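Local coordinates for protein enoyl-CoA hydratase/isomerase (Mycobacterium abscessus, PDB 3QXZ) that probably catalyses the hydration or double-bond isomerisation of enoyl-CoA thioesters, as a member of the crotonase-like enoyl-CoA hydratase/isomerase family, at residues L39-Q44 with V90-A94; H108-M114 with G129-Q135; I122-E128 with A180-A186. All blocks are in the same frame, centred on the assembly; numbering follows the deposited sequence.

Contact 1: residues L39-Q44 with V90-A94; sequences LGAAYQ and VQPAA. With EDO (1,2-ethanediol), chain I.
Tyr43 and Pro92 meet where helix 33-48 packs on the loop 90-94, a worked example of a helix held to an irregular chain almost wholly by shape. Starting at the helix, CB of Tyr43 lies 4.3 Å from Pro92 CG. Next along the ring, CD2, on the ring edge, meets Pro92 O at 3.6 Å, close to the ring plane. CE2 skims Val90 CG1 at 4.1 Å, and CZ and OH finish against the methyl of Ala94, with CZ 3.9 Å from Ala94 CB. The ring is sandwiched: Leu39 CD1 sits over the rim of one face and Ala94 CA over the rim of the other. A CG anti to the carbonyl carbon (chi1 -84°) turns the ring to this slot, where Ile55 and Leu57 of the central sheet also touch it.

One turn back, Gly40 brings the two backbones together, its CA 3.3 Å from Gln91 O in a CA-H...O contact. The peptide before Pro92 is cis, and Pro92 CD rests 3.4 Å from Gly40 O. At the more open end Gln44 holds an ethanediol, probably from the crystallisation liquor, with both ends of its amide, OE1 being 2.8 Å from the ligand's O1; Asp47 binds the same molecule.

No conventional hydrogen bond joins helix to loop, and buried Pro92 O finds no partner, so cohesion rests on apolar fit and close backbone approach.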
loop_
_atom_site.group_PDB
_atom_site.type_symbol
_atom_site.label_atom_id
_atom_site.label_comp_id
_atom_site.label_asym_id
_atom_site.label_seq_id
_atom_site.Cartn_x
_atom_site.Cartn_y
_atom_site.Cartn_z
ATOM N N LEU A 39 -23.830 -14.203 -8.947
ATOM C CA LEU A 39 -22.378 -14.240 -8.823
ATOM C C LEU A 39 -21.982 -14.672 -7.415
ATOM O O LEU A 39 -21.063 -15.483 -7.244
ATOM C CB LEU A 39 -21.763 -12.889 -9.215
ATOM C CG LEU A 39 -20.237 -12.777 -9.102
ATOM C CD1 LEU A 39 -19.528 -13.879 -9.914
ATOM C CD2 LEU A 39 -19.747 -11.401 -9.529
ATOM N N GLY A 40 -22.663 -14.151 -6.406
ATOM C CA GLY A 40 -22.399 -14.555 -5.033
ATOM C C GLY A 40 -22.665 -16.039 -4.836
ATOM O O GLY A 40 -21.864 -16.750 -4.226
ATOM N N ALA A 41 -23.793 -16.518 -5.371
ATOM C CA ALA A 41 -24.144 -17.937 -5.253
ATOM C C ALA A 41 -23.116 -18.820 -5.940
ATOM O O ALA A 41 -22.768 -19.872 -5.413
ATOM C CB ALA A 41 -25.537 -18.194 -5.832
ATOM N N ALA A 42 -22.629 -18.386 -7.102
ATOM C CA ALA A 42 -21.617 -19.144 -7.846
ATOM C C ALA A 42 -20.291 -19.165 -7.087
ATOM O O ALA A 42 -19.659 -20.212 -6.987
ATOM C CB ALA A 42 -21.415 -18.579 -9.246
ATOM N N TYR A 43 -19.864 -18.025 -6.549
ATOM C CA TYR A 43 -18.652 -17.996 -5.719
ATOM C C TYR A 43 -18.745 -19.024 -4.587
ATOM O O TYR A 43 -17.798 -19.762 -4.335
ATOM C CB TYR A 43 -18.425 -16.609 -5.126
ATOM C CG TYR A 43 -17.723 -15.634 -6.029
ATOM C CD1 TYR A 43 -16.849 -16.059 -7.031
ATOM C CD2 TYR A 43 -17.915 -14.272 -5.860
ATOM C CE1 TYR A 43 -16.171 -15.142 -7.832
ATOM C CE2 TYR A 43 -17.251 -13.342 -6.675
ATOM C CZ TYR A 43 -16.395 -13.797 -7.661
ATOM O OH TYR A 43 -15.707 -12.899 -8.454
ATOM N N GLN A 44 -19.878 -19.066 -3.888
ATOM C CA GLN A 44 -20.004 -19.973 -2.755
ATOM C C GLN A 44 -19.949 -21.446 -3.187
ATOM O O GLN A 44 -19.219 -22.259 -2.601
ATOM C CB GLN A 44 -21.283 -19.703 -1.958
ATOM C CG GLN A 44 -21.357 -20.563 -0.677
ATOM C CD GLN A 44 -20.239 -20.216 0.291
ATOM O OE1 GLN A 44 -20.217 -19.123 0.861
ATOM N NE2 GLN A 44 -19.292 -21.147 0.476
ATOM N N VAL A 90 -22.792 -8.416 -3.951
ATOM C CA VAL A 90 -22.217 -9.730 -4.226
ATOM C C VAL A 90 -21.661 -10.273 -2.923
ATOM O O VAL A 90 -20.701 -9.706 -2.374
ATOM C CB VAL A 90 -21.125 -9.663 -5.308
ATOM C CG1 VAL A 90 -20.452 -11.024 -5.469
ATOM C CG2 VAL A 90 -21.713 -9.191 -6.622
ATOM N N GLN A 91 -22.276 -11.332 -2.415
ATOM C CA GLN A 91 -21.890 -11.951 -1.159
ATOM C C GLN A 91 -21.974 -13.467 -1.340
ATOM O O GLN A 91 -22.973 -13.983 -1.850
ATOM C CB GLN A 91 -22.807 -11.473 -0.024
ATOM C CG GLN A 91 -22.688 -9.964 0.234
ATOM C CD GLN A 91 -23.588 -9.474 1.348
ATOM O OE1 GLN A 91 -23.655 -10.077 2.417
ATOM N NE2 GLN A 91 -24.273 -8.361 1.110
ATOM N N PRO A 92 -20.914 -14.203 -0.966
ATOM C CA PRO A 92 -19.656 -13.709 -0.407
ATOM C C PRO A 92 -18.833 -12.960 -1.445
ATOM O O PRO A 92 -19.037 -13.136 -2.671
ATOM C CB PRO A 92 -18.922 -14.996 -0.033
ATOM C CG PRO A 92 -19.420 -15.993 -1.009
ATOM C CD PRO A 92 -20.894 -15.662 -1.130
ATOM N N ALA A 93 -17.912 -12.144 -0.955
ATOM C CA ALA A 93 -16.944 -11.436 -1.812
ATOM C C ALA A 93 -15.860 -12.449 -2.188
ATOM O O ALA A 93 -15.581 -13.396 -1.448
ATOM C CB ALA A 93 -16.329 -10.288 -1.070
ATOM N N ALA A 94 -15.223 -12.240 -3.329
ATOM C CA ALA A 94 -14.185 -13.164 -3.785
ATOM C C ALA A 94 -13.078 -13.332 -2.735
ATOM O O ALA A 94 -12.541 -14.445 -2.576
ATOM C CB ALA A 94 -13.619 -12.699 -5.116
HETATM C C1 EDO I . -17.109 -17.843 1.986
HETATM O O1 EDO I . -18.395 -17.960 2.607
HETATM C C2 EDO I . -16.291 -19.101 2.246
HETATM O O2 EDO I . -16.720 -20.151 1.364
#

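Contact 2: residues H108-M114 with G129-Q135; sequences HAIGIGM and GRYAIPQ
Ala132 O is gripped twice by the chain 108-114: it takes the N-H of Gly111 at 2.8 Å (from Gly111 N), the donor tilted 26° from the carbonyl plane, and also receives a CA-H of Ile110, whose CA is 3.4 Å away. This is the end of a small two-stranded parallel sheet, 108-110 beside 131-132, in the crotonase fold. Gly111 stands at the N-cap of helix 112-117; in crotonases a peptide N-H at the start of this helix contributes to the oxyanion hole, and the same is probable here. The side chain of Gln135 folds over this turn, OE1 3.5 Å from Gly111 CA, while its NE2 is bound by Asp143. A nearby ethanediol is consistent with a pocket at this point.

The register continues backwards through Ala109 N to Arg130 O and a weak bond from Ala132 N to Ala109 O. At the far end a side chain takes over from the backbone: the N-H of Arg130 donates to His108 ND1, 2.9 Å from Arg130 N, nearly straight (168°) and in the ring plane, a geometry that fixes the imidazole's rotation and makes ND1 an acceptor. On the side of the sheet with Ile110 and Ala132, Ile110 CD1 lies over one face of the Arg130 guanidinium, whose NE is tied to Ser168.

The other side belongs to Ala109 and Tyr131. Ala109 CB comes to the phenol ring at its edge, in plane. Met114, bent at chi2 and chi3, crosses the same residue at about a right angle and sets its CE 3.6 Å from Tyr131 CD1.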
loop_
_atom_site.group_PDB
_atom_site.type_symbol
_atom_site.label_atom_id
_atom_site.label_comp_id
_atom_site.label_asym_id
_atom_site.label_seq_id
_atom_site.Cartn_x
_atom_site.Cartn_y
_atom_site.Cartn_z
ATOM N N HIS A 108 -13.848 -2.750 -20.826
ATOM C CA HIS A 108 -14.369 -1.715 -19.917
ATOM C C HIS A 108 -14.869 -2.272 -18.613
ATOM O O HIS A 108 -15.620 -3.251 -18.590
ATOM C CB HIS A 108 -15.522 -0.952 -20.574
ATOM C CG HIS A 108 -15.220 -0.492 -21.963
ATOM N ND1 HIS A 108 -14.051 0.152 -22.293
ATOM C CD2 HIS A 108 -15.937 -0.591 -23.110
ATOM C CE1 HIS A 108 -14.067 0.457 -23.581
ATOM N NE2 HIS A 108 -15.199 0.011 -24.098
ATOM N N ALA A 109 -14.444 -1.626 -17.530
ATOM C CA ALA A 109 -14.927 -1.970 -16.186
ATOM C C ALA A 109 -15.199 -0.657 -15.463
ATOM O O ALA A 109 -14.271 0.072 -15.113
ATOM C CB ALA A 109 -13.917 -2.833 -15.434
ATOM N N ILE A 110 -16.481 -0.353 -15.285
ATOM C CA ILE A 110 -16.913 0.970 -14.813
ATOM C C ILE A 110 -17.801 0.824 -13.577
ATOM O O ILE A 110 -18.680 -0.045 -13.544
ATOM C CB ILE A 110 -17.717 1.724 -15.927
ATOM C CG1 ILE A 110 -16.902 1.851 -17.231
ATOM C CG2 ILE A 110 -18.238 3.075 -15.428
ATOM C CD1 ILE A 110 -15.728 2.729 -17.135
ATOM N N GLY A 111 -17.572 1.661 -12.565
ATOM C CA GLY A 111 -18.449 1.690 -11.391
ATOM C C GLY A 111 -18.393 0.373 -10.646
ATOM O O GLY A 111 -17.292 -0.090 -10.298
ATOM N N ILE A 112 -19.547 -0.239 -10.389
ATOM C CA ILE A 112 -19.556 -1.535 -9.720
ATOM C C ILE A 112 -18.874 -2.632 -10.569
ATOM O O ILE A 112 -18.389 -3.640 -10.025
ATOM C CB ILE A 112 -20.968 -1.938 -9.196
ATOM C CG1 ILE A 112 -20.822 -3.045 -8.114
ATOM C CG2 ILE A 112 -21.930 -2.218 -10.381
ATOM C CD1 ILE A 112 -21.918 -3.071 -7.100
ATOM N N GLY A 113 -18.787 -2.428 -11.887
ATOM C CA GLY A 113 -17.977 -3.335 -12.708
ATOM C C GLY A 113 -16.525 -3.359 -12.249
ATOM O O GLY A 113 -15.892 -4.427 -12.202
ATOM N N MET A 114 -15.995 -2.177 -11.926
ATOM C CA MET A 114 -14.648 -2.108 -11.392
ATOM C C MET A 114 -14.584 -2.505 -9.910
ATOM O O MET A 114 -13.674 -3.243 -9.507
ATOM C CB MET A 114 -14.048 -0.719 -11.598
ATOM C CG MET A 114 -12.657 -0.540 -10.960
ATOM S SD MET A 114 -11.380 -1.726 -11.482
ATOM C CE MET A 114 -11.148 -1.105 -13.134
ATOM N N GLY A 129 -9.205 -0.818 -22.571
ATOM C CA GLY A 129 -10.408 -0.613 -21.753
ATOM C C GLY A 129 -10.520 0.764 -21.111
ATOM O O GLY A 129 -9.509 1.409 -20.826
ATOM N N ARG A 130 -11.759 1.191 -20.900
ATOM C CA ARG A 130 -12.049 2.341 -20.055
ATOM C C ARG A 130 -12.330 1.842 -18.631
ATOM O O ARG A 130 -13.146 0.941 -18.435
ATOM C CB ARG A 130 -13.246 3.163 -20.553
ATOM C CG ARG A 130 -13.428 4.448 -19.701
ATOM C CD ARG A 130 -14.681 5.275 -20.000
ATOM N NE ARG A 130 -15.064 6.043 -18.799
ATOM C CZ ARG A 130 -16.283 6.067 -18.263
ATOM N NH1 ARG A 130 -17.284 5.403 -18.835
ATOM N NH2 ARG A 130 -16.508 6.774 -17.156
ATOM N N TYR A 131 -11.669 2.462 -17.658
ATOM C CA TYR A 131 -11.775 2.076 -16.237
ATOM C C TYR A 131 -12.083 3.303 -15.408
ATOM O O TYR A 131 -11.448 4.338 -15.580
ATOM C CB TYR A 131 -10.457 1.436 -15.772
ATOM C CG TYR A 131 -10.093 0.268 -16.656
ATOM C CD1 TYR A 131 -10.927 -0.856 -16.725
ATOM C CD2 TYR A 131 -8.975 0.327 -17.496
ATOM C CE1 TYR A 131 -10.644 -1.906 -17.589
ATOM C CE2 TYR A 131 -8.679 -0.715 -18.359
ATOM C CZ TYR A 131 -9.514 -1.831 -18.389
ATOM O OH TYR A 131 -9.238 -2.881 -19.254
ATOM N N ALA A 132 -13.072 3.212 -14.513
ATOM C CA ALA A 132 -13.420 4.358 -13.662
ATOM C C ALA A 132 -14.297 3.862 -12.549
ATOM O O ALA A 132 -14.996 2.842 -12.695
ATOM C CB ALA A 132 -14.172 5.454 -14.452
ATOM N N ILE A 133 -14.318 4.639 -11.462
ATOM C CA ILE A 133 -15.250 4.435 -10.340
ATOM C C ILE A 133 -15.959 5.787 -10.184
ATOM O O ILE A 133 -15.599 6.579 -9.321
ATOM C CB ILE A 133 -14.501 3.994 -9.061
ATOM C CG1 ILE A 133 -13.683 2.730 -9.340
ATOM C CG2 ILE A 133 -15.463 3.747 -7.917
ATOM C CD1 ILE A 133 -12.653 2.405 -8.226
ATOM N N PRO A 134 -16.962 6.060 -11.054
ATOM C CA PRO A 134 -17.460 7.434 -11.162
ATOM C C PRO A 134 -18.714 7.716 -10.361
ATOM O O PRO A 134 -19.360 8.737 -10.604
ATOM C CB PRO A 134 -17.750 7.553 -12.655
ATOM C CG PRO A 134 -18.288 6.188 -13.014
ATOM C CD PRO A 134 -17.515 5.201 -12.125
ATOM N N GLN A 135 -19.045 6.853 -9.405
ATOM C CA GLN A 135 -20.297 6.983 -8.638
ATOM C C GLN A 135 -20.530 8.389 -8.066
ATOM O O GLN A 135 -21.666 8.877 -8.066
ATOM C CB GLN A 135 -20.285 5.967 -7.496
ATOM C CG GLN A 135 -20.653 4.515 -7.891
ATOM C CD GLN A 135 -19.463 3.668 -8.346
ATOM O OE1 GLN A 135 -18.524 4.158 -8.980
ATOM N NE2 GLN A 135 -19.500 2.380 -8.012
#

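Contact 3: residues I122-E128 with A180-A186; sequences IRILAEE and ANRCLPA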
loop_
_atom_site.group_PDB
_atom_site.type_symbol
_atom_site.label_atom_id
_atom_site.label_comp_id
_atom_site.label_asym_id
_atom_site.label_seq_id
_atom_site.Cartn_x
_atom_site.Cartn_y
_atom_site.Cartn_z
ATOM N N ILE A 122 -6.178 -11.204 -8.032
ATOM C CA ILE A 122 -5.269 -10.854 -9.123
ATOM C C ILE A 122 -6.123 -10.277 -10.255
ATOM O O ILE A 122 -7.219 -10.784 -10.535
ATOM C CB ILE A 122 -4.520 -12.120 -9.590
ATOM C CG1 ILE A 122 -3.626 -12.666 -8.456
ATOM C CG2 ILE A 122 -3.721 -11.867 -10.913
ATOM C CD1 ILE A 122 -3.210 -14.170 -8.612
ATOM N N ARG A 123 -5.645 -9.202 -10.879
ATOM C CA ARG A 123 -6.323 -8.577 -12.026
ATOM C C ARG A 123 -5.369 -8.439 -13.203
ATOM O O ARG A 123 -4.247 -7.955 -13.058
ATOM C CB ARG A 123 -6.857 -7.181 -11.663
ATOM C CG ARG A 123 -8.235 -7.202 -11.013
ATOM C CD ARG A 123 -8.609 -5.868 -10.323
ATOM N NE ARG A 123 -7.677 -5.591 -9.230
ATOM C CZ ARG A 123 -7.649 -6.260 -8.087
ATOM N NH1 ARG A 123 -8.560 -7.194 -7.801
ATOM N NH2 ARG A 123 -6.674 -6.006 -7.240
ATOM N N ILE A 124 -5.862 -8.846 -14.369
ATOM C CA ILE A 124 -5.172 -8.583 -15.632
ATOM C C ILE A 124 -6.129 -7.719 -16.435
ATOM O O ILE A 124 -7.296 -8.111 -16.640
ATOM C CB ILE A 124 -4.849 -9.897 -16.370
ATOM C CG1 ILE A 124 -3.934 -10.782 -15.501
ATOM C CG2 ILE A 124 -4.179 -9.596 -17.736
ATOM C CD1 ILE A 124 -3.674 -12.166 -16.139
ATOM N N LEU A 125 -5.656 -6.539 -16.855
ATOM C CA LEU A 125 -6.511 -5.556 -17.552
ATOM C C LEU A 125 -6.143 -5.364 -19.018
ATOM O O LEU A 125 -4.971 -5.377 -19.390
ATOM C CB LEU A 125 -6.496 -4.188 -16.830
ATOM C CG LEU A 125 -7.538 -3.945 -15.736
ATOM C CD1 LEU A 125 -7.418 -4.930 -14.576
ATOM C CD2 LEU A 125 -7.409 -2.500 -15.202
ATOM N N ALA A 126 -7.176 -5.143 -19.816
ATOM C CA ALA A 126 -7.035 -4.840 -21.243
ATOM C C ALA A 126 -6.533 -3.408 -21.428
ATOM O O ALA A 126 -7.132 -2.456 -20.902
ATOM C CB ALA A 126 -8.375 -5.003 -21.922
ATOM N N GLU A 127 -5.485 -3.247 -22.243
ATOM C CA GLU A 127 -4.959 -1.909 -22.553
ATOM C C GLU A 127 -5.980 -0.954 -23.179
ATOM O O GLU A 127 -5.919 0.263 -22.963
ATOM C CB GLU A 127 -3.697 -2.028 -23.425
ATOM C CG GLU A 127 -2.498 -2.517 -22.615
ATOM C CD GLU A 127 -1.371 -3.079 -23.479
ATOM O OE1 GLU A 127 -1.462 -3.013 -24.723
ATOM O OE2 GLU A 127 -0.388 -3.593 -22.902
ATOM N N GLU A 128 -6.924 -1.510 -23.928
ATOM C CA GLU A 128 -7.924 -0.707 -24.657
ATOM C C GLU A 128 -9.131 -0.308 -23.809
ATOM O O GLU A 128 -9.988 0.454 -24.267
ATOM C CB GLU A 128 -8.397 -1.457 -25.912
ATOM C CG GLU A 128 -7.295 -1.810 -26.919
ATOM C CD GLU A 128 -6.665 -3.184 -26.691
ATOM O OE1 GLU A 128 -6.752 -3.744 -25.569
ATOM O OE2 GLU A 128 -6.065 -3.722 -27.649
ATOM N N ALA A 180 -3.668 -3.322 -10.547
ATOM C CA ALA A 180 -3.667 -4.476 -11.447
ATOM C C ALA A 180 -2.294 -5.100 -11.484
ATOM O O ALA A 180 -1.274 -4.433 -11.269
ATOM C CB ALA A 180 -4.093 -4.044 -12.866
ATOM N N ASN A 181 -2.266 -6.393 -11.787
ATOM C CA ASN A 181 -1.029 -7.148 -11.853
ATOM C C ASN A 181 -0.314 -7.003 -13.176
ATOM O O ASN A 181 0.913 -7.039 -13.233
ATOM C CB ASN A 181 -1.304 -8.625 -11.539
ATOM C CG ASN A 181 -1.877 -8.801 -10.164
ATOM O OD1 ASN A 181 -3.048 -8.496 -9.909
ATOM N ND2 ASN A 181 -1.029 -9.269 -9.247
ATOM N N ARG A 182 -1.093 -6.882 -14.237
ATOM C CA ARG A 182 -0.562 -6.885 -15.596
ATOM C C ARG A 182 -1.574 -6.228 -16.515
ATOM O O ARG A 182 -2.790 -6.273 -16.257
ATOM C CB ARG A 182 -0.303 -8.339 -16.054
ATOM C CG ARG A 182 0.472 -8.467 -17.378
ATOM C CD ARG A 182 0.755 -9.911 -17.710
ATOM N NE ARG A 182 1.691 -9.983 -18.828
ATOM C CZ ARG A 182 2.004 -11.102 -19.474
ATOM N NH1 ARG A 182 1.451 -12.257 -19.114
ATOM N NH2 ARG A 182 2.868 -11.062 -20.488
ATOM N N CYS A 183 -1.071 -5.629 -17.593
ATOM C CA CYS A 183 -1.946 -5.203 -18.668
ATOM C C CYS A 183 -1.478 -5.771 -20.008
ATOM O O CYS A 183 -0.276 -5.989 -20.216
ATOM C CB CYS A 183 -2.107 -3.683 -18.715
ATOM S SG CYS A 183 -0.633 -2.775 -19.012
ATOM N N LEU A 184 -2.450 -6.072 -20.850
ATOM C CA LEU A 184 -2.215 -6.727 -22.142
ATOM C C LEU A 184 -3.236 -6.242 -23.140
ATOM O O LEU A 184 -4.279 -5.714 -22.761
ATOM C CB LEU A 184 -2.372 -8.250 -22.007
ATOM C CG LEU A 184 -1.278 -8.981 -21.244
ATOM C CD1 LEU A 184 -1.715 -10.403 -20.942
ATOM C CD2 LEU A 184 0.035 -8.967 -22.038
ATOM N N PRO A 185 -2.962 -6.448 -24.438
ATOM C CA PRO A 185 -4.018 -6.222 -25.411
ATOM C C PRO A 185 -5.238 -7.055 -25.029
ATOM O O PRO A 185 -5.094 -8.187 -24.532
ATOM C CB PRO A 185 -3.405 -6.736 -26.718
ATOM C CG PRO A 185 -1.941 -6.529 -26.523
ATOM C CD PRO A 185 -1.700 -6.879 -25.071
ATOM N N ALA A 186 -6.423 -6.500 -25.237
ATOM C CA ALA A 186 -7.682 -7.135 -24.824
ATOM C C ALA A 186 -7.799 -8.610 -25.185
ATOM O O ALA A 186 -8.219 -9.429 -24.360
ATOM C CB ALA A 186 -8.868 -6.376 -25.388
#
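Asn181 turns its flat amide toward Ile122 and Arg123. Its OD1 accepts Arg123 N at 2.9 Å, with the donor standing 35° above the carbonyl plane and not on a lone pair, while Ile122 CG2 lies 3.7 Å from Asn181 CG, the two side chains crossing at about a right angle. The other end, ND2, leaves the chain altogether and bonds Glu161 and Ala157 of a second subunit, so one side chain both supplies the acceptor for a strand N-H and, just ahead of the edge strand, ties this subunit to the next. At the opposite end the carboxylate of Glu128 takes Ala186 N on the syn side of OE1, 2.8 Å away and 17° out of plane; a bend at chi2 brings the group back to that N-H. Over one face of the Arg182 guanidinium lies Leu184 CD2.

Between these ends runs regular parallel pairing. Strand 182-184 is the outermost of the crotonase core sheet within this chain and lies next to strand 122-126, their axes 4.7 Å apart and 28° from parallel. Asn181 N reaches Arg123 O in the carbonyl plane, after which Leu125 spans Cys183, its N bonding Arg182 O and its O receiving Leu184 N at 3.0 Å. Leu184 O then accepts Glu127 N, from above the carbonyl plane.

The two faces of the pair differ in their cover. Ile124 and Leu184 share one, CG2 of the former 4.1 Å from CD1 of the latter, beneath helix 186-203. On the other, Leu125 and Cys183 face helix 171-177, and Leu125 CD1 lies 3.8 Å from Ala180 CB. The guanidinium of Arg123 is bound by the carbonyls of Leu179, Ala120 and Ala117.

How the contacts relate
The three contacts follow the chain through one crotonase fold. Contact 1 closes before the others open and stands apart, its centre about 20 Å from that of contact 2 and about 23 Å from that of contact 3, on the other side of the chain's centre from the latter. Contacts 2 and 3 instead alternate along the chain, with centres about 14 Å apart, since 122-128 falls between the two segments of contact 2 and 180-186 comes after both. They also touch: Tyr131 OH lies 2.7 Å from Ala126 O, a probable hydrogen bond. Thus the small parallel sheet beside the likely oxyanion hole is joined directly to the penultimate strand of the main sheet, near whose edge contact 3 also reaches a second subunit.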